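Protein Ta0487 (Thermoplasma acidophilum, PDB 3KBQ) is of unknown function but belongs to the CinA family, the crystallised part being its probable molybdopterin-binding domain. Local coordinates at residues 6-11 with 30-35; 39-44 with 56-61; 66-71 with 78-83. All blocks are in the same frame, centred on the assembly; numbering follows the deposited sequence.

Contact 1 (6-11 with 30-35)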
loop_
_atom_site.group_PDB
_atom_site.type_symbol
_atom_site.label_atom_id
_atom_site.label_comp_id
_atom_site.label_asym_id
_atom_site.label_seq_id
_atom_site.Cartn_x
_atom_site.Cartn_y
_atom_site.Cartn_z
ATOM N N ALA B 6 -5.560 2.619 -12.656
ATOM C CA ALA B 6 -4.691 3.550 -11.919
ATOM C C ALA B 6 -4.108 2.850 -10.728
ATOM O O ALA B 6 -4.715 1.898 -10.219
ATOM C CB ALA B 6 -5.446 4.827 -11.426
ATOM N N SER B 7 -2.923 3.297 -10.311
ATOM C CA SER B 7 -2.352 2.845 -9.037
ATOM C C SER B 7 -1.992 4.015 -8.157
ATOM O O SER B 7 -1.747 5.123 -8.646
ATOM C CB SER B 7 -1.114 1.972 -9.254
ATOM O OG SER B 7 -1.582 0.699 -9.668
ATOM N N VAL B 8 -1.941 3.752 -6.858
ATOM C CA VAL B 8 -1.660 4.756 -5.858
ATOM C C VAL B 8 -0.398 4.347 -5.091
ATOM O O VAL B 8 -0.227 3.214 -4.685
ATOM C CB VAL B 8 -2.866 4.928 -4.922
ATOM C CG1 VAL B 8 -2.660 6.056 -3.893
ATOM C CG2 VAL B 8 -4.128 5.179 -5.778
ATOM N N ILE B 9 0.467 5.320 -4.856
ATOM C CA ILE B 9 1.671 5.096 -4.095
ATOM C C ILE B 9 1.675 6.114 -2.957
ATOM O O ILE B 9 1.319 7.286 -3.143
ATOM C CB ILE B 9 2.942 5.294 -4.956
ATOM C CG1 ILE B 9 3.025 4.244 -6.095
ATOM C CG2 ILE B 9 4.226 5.224 -4.013
ATOM C CD1 ILE B 9 4.063 4.669 -7.197
ATOM N N THR B 10 2.045 5.655 -1.769
ATOM C CA THR B 10 2.172 6.520 -0.623
ATOM C C THR B 10 3.614 6.295 -0.136
ATOM O O THR B 10 4.038 5.155 0.101
ATOM C CB THR B 10 1.203 6.118 0.531
ATOM O OG1 THR B 10 -0.151 6.184 0.058
ATOM C CG2 THR B 10 1.343 7.087 1.751
ATOM N N VAL B 11 4.356 7.380 0.021
ATOM C CA VAL B 11 5.741 7.295 0.536
ATOM C C VAL B 11 5.827 7.917 1.952
ATOM O O VAL B 11 5.424 9.059 2.140
ATOM C CB VAL B 11 6.700 8.066 -0.416
ATOM C CG1 VAL B 11 8.153 7.964 0.064
ATOM C CG2 VAL B 11 6.527 7.559 -1.908
ATOM N N ASN B 30 -10.614 7.486 -3.946
ATOM C CA ASN B 30 -11.968 7.956 -4.182
ATOM C C ASN B 30 -12.021 8.922 -5.380
ATOM O O ASN B 30 -12.928 8.817 -6.215
ATOM C CB ASN B 30 -12.548 8.625 -2.918
ATOM C CG ASN B 30 -13.990 9.099 -3.129
ATOM O OD1 ASN B 30 -14.897 8.303 -3.356
ATOM N ND2 ASN B 30 -14.184 10.387 -3.084
ATOM N N PHE B 31 -11.038 9.827 -5.476
ATOM C CA PHE B 31 -10.950 10.794 -6.580
ATOM C C PHE B 31 -10.856 10.050 -7.909
ATOM O O PHE B 31 -11.589 10.370 -8.832
ATOM C CB PHE B 31 -9.755 11.734 -6.382
ATOM C CG PHE B 31 -9.570 12.768 -7.496
ATOM C CD1 PHE B 31 -10.155 14.024 -7.401
ATOM C CD2 PHE B 31 -8.763 12.493 -8.601
ATOM C CE1 PHE B 31 -9.977 14.991 -8.433
ATOM C CE2 PHE B 31 -8.583 13.461 -9.632
ATOM C CZ PHE B 31 -9.201 14.700 -9.528
ATOM N N LEU B 32 -9.985 9.037 -7.972
ATOM C CA LEU B 32 -9.776 8.288 -9.227
ATOM C C LEU B 32 -11.013 7.455 -9.590
ATOM O O LEU B 32 -11.432 7.451 -10.756
ATOM C CB LEU B 32 -8.556 7.373 -9.128
ATOM C CG LEU B 32 -7.242 8.143 -8.899
ATOM C CD1 LEU B 32 -6.126 7.189 -8.571
ATOM C CD2 LEU B 32 -6.978 8.950 -10.168
ATOM N N THR B 33 -11.561 6.758 -8.597
ATOM C CA THR B 33 -12.836 6.025 -8.744
ATOM C C THR B 33 -13.950 6.920 -9.267
ATOM O O THR B 33 -14.713 6.535 -10.199
ATOM C CB THR B 33 -13.289 5.362 -7.409
ATOM O OG1 THR B 33 -12.278 4.475 -6.972
ATOM C CG2 THR B 33 -14.621 4.510 -7.581
ATOM N N TYR B 34 -14.059 8.095 -8.666
ATOM C CA TYR B 34 -15.044 9.073 -9.052
ATOM C C TYR B 34 -14.887 9.431 -10.529
ATOM O O TYR B 34 -15.897 9.641 -11.205
ATOM C CB TYR B 34 -14.917 10.355 -8.223
ATOM C CG TYR B 34 -16.020 11.389 -8.458
ATOM C CD1 TYR B 34 -17.271 11.289 -7.818
ATOM C CD2 TYR B 34 -15.804 12.475 -9.314
ATOM C CE1 TYR B 34 -18.287 12.262 -8.035
ATOM C CE2 TYR B 34 -16.830 13.433 -9.574
ATOM C CZ TYR B 34 -18.040 13.328 -8.917
ATOM O OH TYR B 34 -18.988 14.300 -9.143
ATOM N N HIS B 35 -13.649 9.463 -11.043
ATOM C CA HIS B 35 -13.470 9.811 -12.473
ATOM C C HIS B 35 -13.430 8.606 -13.392
ATOM O O HIS B 35 -13.013 8.714 -14.526
ATOM C CB HIS B 35 -12.257 10.700 -12.676
ATOM C CG HIS B 35 -12.443 12.063 -12.117
ATOM N ND1 HIS B 35 -12.021 12.409 -10.850
ATOM C CD2 HIS B 35 -13.012 13.170 -12.644
ATOM C CE1 HIS B 35 -12.314 13.678 -10.628
ATOM N NE2 HIS B 35 -12.928 14.158 -11.692
#
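Ala6 on strand 5-11 faces Leu32 in the last turn of helix 23-34, with their CA atoms 7.5 Å apart. Leu32 carries the helix side of the contact through one branch, CD1. Its CG stands beside the backbone N and anti to the carbonyl carbon (chi1 -62°), and this brings CD1 over the strand. There CD1 lies 3.8 Å from CB of Ala6. It also meets CG2 of Val8, 4.0 Å away. Ala6 and Val8 are two residues apart, and both turn the same face of the strand to the helix. The contact is small, purely apolar and buried. Leu65 of the neighbouring strand also touches Leu32. Helix 23-34, after the short helix 13-16, links strand 5-11 to strand 38-45, and the two strands pair in parallel: a beta-alpha-beta crossover. At the return into the second strand, Tyr37 lies against Ala6 and Val39 against Val8. The helix end is held by His35. Its ND1 donates to Phe31 O over 2.9 Å, from above the carbonyl plane. Its backbone N reaches the same oxygen from the opposite face, 3.2 Å away. The imidazole leans over the Phe31 ring, with CE1 3.4 Å above the ring plane and toward the rim. NE2 of His35 bonds to Glu165; this carboxylate would probably favour a positively charged imidazole.

Contact 2 (39-44 with 56-61)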
loop_
_atom_site.group_PDB
_atom_site.type_symbol
_atom_site.label_atom_id
_atom_site.label_comp_id
_atom_site.label_asym_id
_atom_site.label_seq_id
_atom_site.Cartn_x
_atom_site.Cartn_y
_atom_site.Cartn_z
ATOM N N VAL B 39 -9.018 1.455 -9.601
ATOM C CA VAL B 39 -7.798 1.557 -8.817
ATOM C C VAL B 39 -7.291 0.124 -8.552
ATOM O O VAL B 39 -7.890 -0.677 -7.842
ATOM C CB VAL B 39 -8.001 2.331 -7.504
ATOM C CG1 VAL B 39 -6.658 2.453 -6.723
ATOM C CG2 VAL B 39 -8.620 3.701 -7.811
ATOM N N ARG B 40 -6.162 -0.189 -9.147
ATOM C CA ARG B 40 -5.760 -1.591 -9.215
ATOM C C ARG B 40 -4.910 -2.043 -8.020
ATOM O O ARG B 40 -5.179 -3.125 -7.451
ATOM C CB ARG B 40 -5.053 -1.869 -10.529
ATOM C CG ARG B 40 -4.771 -3.339 -10.623
ATOM C CD ARG B 40 -4.381 -3.779 -11.975
ATOM N NE ARG B 40 -3.699 -5.080 -11.915
ATOM C CZ ARG B 40 -3.120 -5.631 -12.979
ATOM N NH1 ARG B 40 -3.126 -4.972 -14.167
ATOM N NH2 ARG B 40 -2.535 -6.811 -12.868
ATOM N N ARG B 41 -3.862 -1.274 -7.676
ATOM C CA ARG B 41 -2.963 -1.631 -6.567
ATOM C C ARG B 41 -2.598 -0.374 -5.832
ATOM O O ARG B 41 -2.513 0.713 -6.460
ATOM C CB ARG B 41 -1.665 -2.283 -7.072
ATOM C CG ARG B 41 -1.872 -3.667 -7.687
ATOM C CD ARG B 41 -0.538 -4.256 -8.046
ATOM N NE ARG B 41 -0.739 -5.507 -8.741
ATOM C CZ ARG B 41 0.246 -6.203 -9.304
ATOM N NH1 ARG B 41 1.505 -5.767 -9.201
ATOM N NH2 ARG B 41 -0.030 -7.342 -9.940
ATOM N N GLY B 42 -2.336 -0.523 -4.525
ATOM C CA GLY B 42 -1.842 0.571 -3.656
ATOM C C GLY B 42 -0.496 0.102 -3.110
ATOM O O GLY B 42 -0.294 -1.110 -2.844
ATOM N N PHE B 43 0.461 1.014 -3.020
ATOM C CA PHE B 43 1.797 0.679 -2.523
ATOM C C PHE B 43 2.119 1.664 -1.415
ATOM O O PHE B 43 1.824 2.865 -1.534
ATOM C CB PHE B 43 2.843 0.870 -3.627
ATOM C CG PHE B 43 2.573 0.082 -4.857
ATOM C CD1 PHE B 43 3.148 -1.152 -5.020
ATOM C CD2 PHE B 43 1.728 0.607 -5.870
ATOM C CE1 PHE B 43 2.895 -1.907 -6.203
ATOM C CE2 PHE B 43 1.474 -0.089 -7.012
ATOM C CZ PHE B 43 2.060 -1.378 -7.197
ATOM N N VAL B 44 2.697 1.167 -0.342
ATOM C CA VAL B 44 3.230 2.046 0.691
ATOM C C VAL B 44 4.684 1.673 0.847
ATOM O O VAL B 44 5.041 0.514 1.083
ATOM C CB VAL B 44 2.485 1.926 2.032
ATOM C CG1 VAL B 44 2.973 3.029 2.989
ATOM C CG2 VAL B 44 0.947 2.032 1.808
ATOM N N PHE B 56 7.114 2.701 -8.165
ATOM C CA PHE B 56 6.746 3.359 -9.428
ATOM C C PHE B 56 6.818 2.371 -10.584
ATOM O O PHE B 56 5.941 2.357 -11.425
ATOM C CB PHE B 56 7.635 4.609 -9.749
ATOM C CG PHE B 56 7.188 5.878 -9.055
ATOM C CD1 PHE B 56 6.009 6.528 -9.430
ATOM C CD2 PHE B 56 7.955 6.426 -8.019
ATOM C CE1 PHE B 56 5.588 7.663 -8.781
ATOM C CE2 PHE B 56 7.542 7.600 -7.362
ATOM C CZ PHE B 56 6.366 8.228 -7.743
ATOM N N ARG B 57 7.869 1.563 -10.649
ATOM C CA ARG B 57 7.990 0.593 -11.736
ATOM C C ARG B 57 6.858 -0.451 -11.783
ATOM O O ARG B 57 6.246 -0.696 -12.829
ATOM C CB ARG B 57 9.345 -0.134 -11.660
ATOM C CG ARG B 57 10.569 0.779 -11.909
ATOM C CD ARG B 57 10.335 1.662 -13.133
ATOM N NE ARG B 57 10.120 0.877 -14.352
ATOM C CZ ARG B 57 11.051 0.706 -15.276
ATOM N NH1 ARG B 57 12.249 1.245 -15.080
ATOM N NH2 ARG B 57 10.793 0.002 -16.396
ATOM N N VAL B 58 6.600 -1.077 -10.653
ATOM C CA VAL B 58 5.431 -1.948 -10.573
ATOM C C VAL B 58 4.104 -1.225 -10.898
ATOM O O VAL B 58 3.318 -1.752 -11.701
ATOM C CB VAL B 58 5.362 -2.700 -9.254
ATOM C CG1 VAL B 58 4.245 -3.693 -9.295
ATOM C CG2 VAL B 58 6.690 -3.495 -9.109
ATOM N N ALA B 59 3.883 -0.048 -10.307
ATOM C CA ALA B 59 2.671 0.682 -10.588
ATOM C C ALA B 59 2.513 0.892 -12.094
ATOM O O ALA B 59 1.405 0.700 -12.661
ATOM C CB ALA B 59 2.624 2.049 -9.775
ATOM N N LEU B 60 3.620 1.213 -12.756
ATOM C CA LEU B 60 3.577 1.539 -14.189
ATOM C C LEU B 60 3.346 0.282 -15.024
ATOM O O LEU B 60 2.701 0.333 -16.098
ATOM C CB LEU B 60 4.865 2.245 -14.611
ATOM C CG LEU B 60 5.011 3.732 -14.279
ATOM C CD1 LEU B 60 6.515 4.211 -14.474
ATOM C CD2 LEU B 60 4.069 4.617 -15.162
ATOM N N GLU B 61 3.814 -0.856 -14.516
ATOM C CA GLU B 61 3.596 -2.130 -15.199
ATOM C C GLU B 61 2.082 -2.467 -15.233
ATOM O O GLU B 61 1.608 -3.060 -16.162
ATOM C CB GLU B 61 4.349 -3.202 -14.428
ATOM C CG GLU B 61 4.118 -4.597 -14.855
ATOM C CD GLU B 61 4.973 -5.586 -14.004
ATOM O OE1 GLU B 61 5.897 -5.160 -13.245
ATOM O OE2 GLU B 61 4.692 -6.803 -14.094
#
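Phe43 of strand 38-45 packs on Val58 and Ala59 of helix 49-62. The two segments run antiparallel (176°), with their axes 9.4 Å apart. From CB, the Phe43 side chain heads toward the helix. CG stands beside the backbone N (chi1 -57°), and the ring therefore slants back toward the start of the strand. The far end of the ring makes the contact. CE1 lies 4.0 Å from CB of Val58. CZ meets CG1 of the same valine at 3.8 Å. Across the rim, CE2 rests 3.7 Å from CB of Ala59. Helix 49-62 links strand 38-45 to strand 65-69 and passes over strand 5-11 between them, a beta-alpha-beta crossover of the parallel part of the sheet. CG1 of Val58 has a second neighbour, NH1 of Arg41, which it meets at the edge of the guanidinium at 3.4 Å. The charge of Arg41 is answered by Glu51 of the second subunit in a salt bridge. Trp54 of that subunit makes a cation-pi contact with Arg41 and packs against Phe43 and Val58. Strand 38-45 pairs there with an antiparallel strand, which carries the sheet across the interface.

Contact 3 (66-71 with 78-83)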
loop_
_atom_site.group_PDB
_atom_site.type_symbol
_atom_site.label_atom_id
_atom_site.label_comp_id
_atom_site.label_asym_id
_atom_site.label_seq_id
_atom_site.Cartn_x
_atom_site.Cartn_y
_atom_site.Cartn_z
ATOM N N VAL B 66 -0.612 6.760 -12.578
ATOM C CA VAL B 66 -0.025 6.455 -11.276
ATOM C C VAL B 66 -0.014 7.740 -10.478
ATOM O O VAL B 66 0.467 8.788 -10.968
ATOM C CB VAL B 66 1.434 5.905 -11.452
ATOM C CG1 VAL B 66 2.128 5.705 -10.106
ATOM C CG2 VAL B 66 1.385 4.549 -12.220
ATOM N N VAL B 67 -0.589 7.718 -9.265
ATOM C CA VAL B 67 -0.547 8.941 -8.445
ATOM C C VAL B 67 0.159 8.629 -7.151
ATOM O O VAL B 67 -0.205 7.630 -6.490
ATOM C CB VAL B 67 -1.996 9.495 -8.114
ATOM C CG1 VAL B 67 -1.902 10.821 -7.324
ATOM C CG2 VAL B 67 -2.863 9.665 -9.401
ATOM N N SER B 68 1.200 9.397 -6.805
ATOM C CA SER B 68 1.922 9.210 -5.526
ATOM C C SER B 68 1.706 10.422 -4.616
ATOM O O SER B 68 1.472 11.545 -5.094
ATOM C CB SER B 68 3.437 9.004 -5.693
ATOM O OG SER B 68 4.069 10.196 -6.169
ATOM N N SER B 69 1.745 10.208 -3.308
ATOM C CA SER B 69 1.869 11.352 -2.421
ATOM C C SER B 69 2.904 11.077 -1.348
ATOM O O SER B 69 3.097 9.924 -0.931
ATOM C CB SER B 69 0.542 11.722 -1.767
ATOM O OG SER B 69 0.220 10.742 -0.788
ATOM N N GLY B 70 3.525 12.151 -0.855
ATOM C CA GLY B 70 4.518 12.010 0.168
ATOM C C GLY B 70 5.941 12.132 -0.363
ATOM O O GLY B 70 6.211 11.810 -1.501
ATOM N N GLY B 71 6.853 12.572 0.487
ATOM C CA GLY B 71 8.294 12.587 0.160
ATOM C C GLY B 71 8.702 13.724 -0.776
ATOM O O GLY B 71 9.705 13.619 -1.510
ATOM N N ASP B 78 12.928 13.862 2.097
ATOM C CA ASP B 78 11.967 13.909 0.975
ATOM C C ASP B 78 12.647 13.500 -0.347
ATOM O O ASP B 78 13.246 14.356 -1.031
ATOM C CB ASP B 78 11.335 15.307 0.864
ATOM C CG ASP B 78 10.444 15.643 2.065
ATOM O OD1 ASP B 78 9.635 14.779 2.430
ATOM O OD2 ASP B 78 10.599 16.737 2.686
ATOM N N MET B 79 12.513 12.213 -0.693
ATOM C CA MET B 79 13.336 11.562 -1.739
ATOM C C MET B 79 12.533 11.092 -2.962
ATOM O O MET B 79 13.087 10.392 -3.790
ATOM C CB MET B 79 14.028 10.273 -1.207
ATOM C CG MET B 79 14.828 10.414 0.075
ATOM S SD MET B 79 15.641 8.846 0.495
ATOM C CE MET B 79 16.978 9.160 -0.487
ATOM N N THR B 80 11.251 11.448 -3.050
ATOM C CA THR B 80 10.349 10.794 -3.991
ATOM C C THR B 80 10.708 11.129 -5.456
ATOM O O THR B 80 10.804 10.227 -6.281
ATOM C CB THR B 80 8.882 11.107 -3.684
ATOM O OG1 THR B 80 8.566 10.567 -2.382
ATOM C CG2 THR B 80 7.929 10.486 -4.773
ATOM N N VAL B 81 10.946 12.407 -5.745
ATOM C CA VAL B 81 11.344 12.835 -7.096
ATOM C C VAL B 81 12.622 12.147 -7.565
ATOM O O VAL B 81 12.694 11.623 -8.687
ATOM C CB VAL B 81 11.514 14.400 -7.196
ATOM C CG1 VAL B 81 11.979 14.810 -8.645
ATOM C CG2 VAL B 81 10.214 15.030 -6.899
ATOM N N GLU B 82 13.613 12.108 -6.697
ATOM C CA GLU B 82 14.858 11.455 -7.055
ATOM C C GLU B 82 14.642 9.949 -7.277
ATOM O O GLU B 82 15.222 9.358 -8.191
ATOM C CB GLU B 82 15.914 11.692 -5.964
ATOM C CG GLU B 82 17.323 11.196 -6.352
ATOM C CD GLU B 82 18.397 11.498 -5.290
ATOM O OE1 GLU B 82 18.112 12.156 -4.248
ATOM O OE2 GLU B 82 19.527 11.042 -5.490
ATOM N N GLY B 83 13.875 9.311 -6.396
ATOM C CA GLY B 83 13.556 7.883 -6.591
ATOM C C GLY B 83 12.855 7.643 -7.923
ATOM O O GLY B 83 13.143 6.672 -8.606
HETATM O O HOH W 1 11.209 14.494 -3.562
#
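Thr80 makes two hydrogen bonds to the turn that follows strand 65-69. Its OG1 donates to Gly70 O over 2.8 Å, from a position tilted 29° off the carbonyl plane. Its backbone N donates to Gly71 O, 3.1 Å away and nearly straight (165°). A water adds a bridge: it donates to Gly71 O and accepts from Val81 N in the first turn of the helix. Van der Waals contacts fill in the rest. CG2 of Thr80 points back to the strand, 4.1 Å from Ser68 OG. Asp78 lies along Gly71, its CB 3.3 Å from Gly71 O and its OD1 3.4 Å from Gly71 CA. Backbone shape matters as well. Gly70 and Gly71 both have positive phi, and a side chain on Gly71 would run into Thr80 OG1. A valine in place of Thr80 would probably leave Gly70 O without its hydroxyl partner and the turn less firmly tied to the helix. A sulfate ion, probably from the crystallisation liquor, lies about 3 Å from the side chain of Asp78. A glycine-rich turn between a parallel strand and the next helix, with an anion beside it, is consistent with a ligand pocket in this probable molybdopterin-binding domain.

From the N terminus, the chain makes strand 5-11, then turns back through helix 23-34, and contact 1 closes this first loop. Strand 38-45 follows, beside strand 5-11. The chain then turns back as helix 49-62 against that strand, and contact 2 closes the second loop. The chain then enters strand 65-69, on the other flank of strand 5-11, and contact 3 closes the short loop into helix 80-87. The three loops come in series; none nests or crosses. Strand 5-11 lies between the strands of contacts 2 and 3 and bonds to both. Phe56 bridges contacts 2 and 3, touching Ser68 and Thr80. Contacts 1 and 2 lie toward the second subunit.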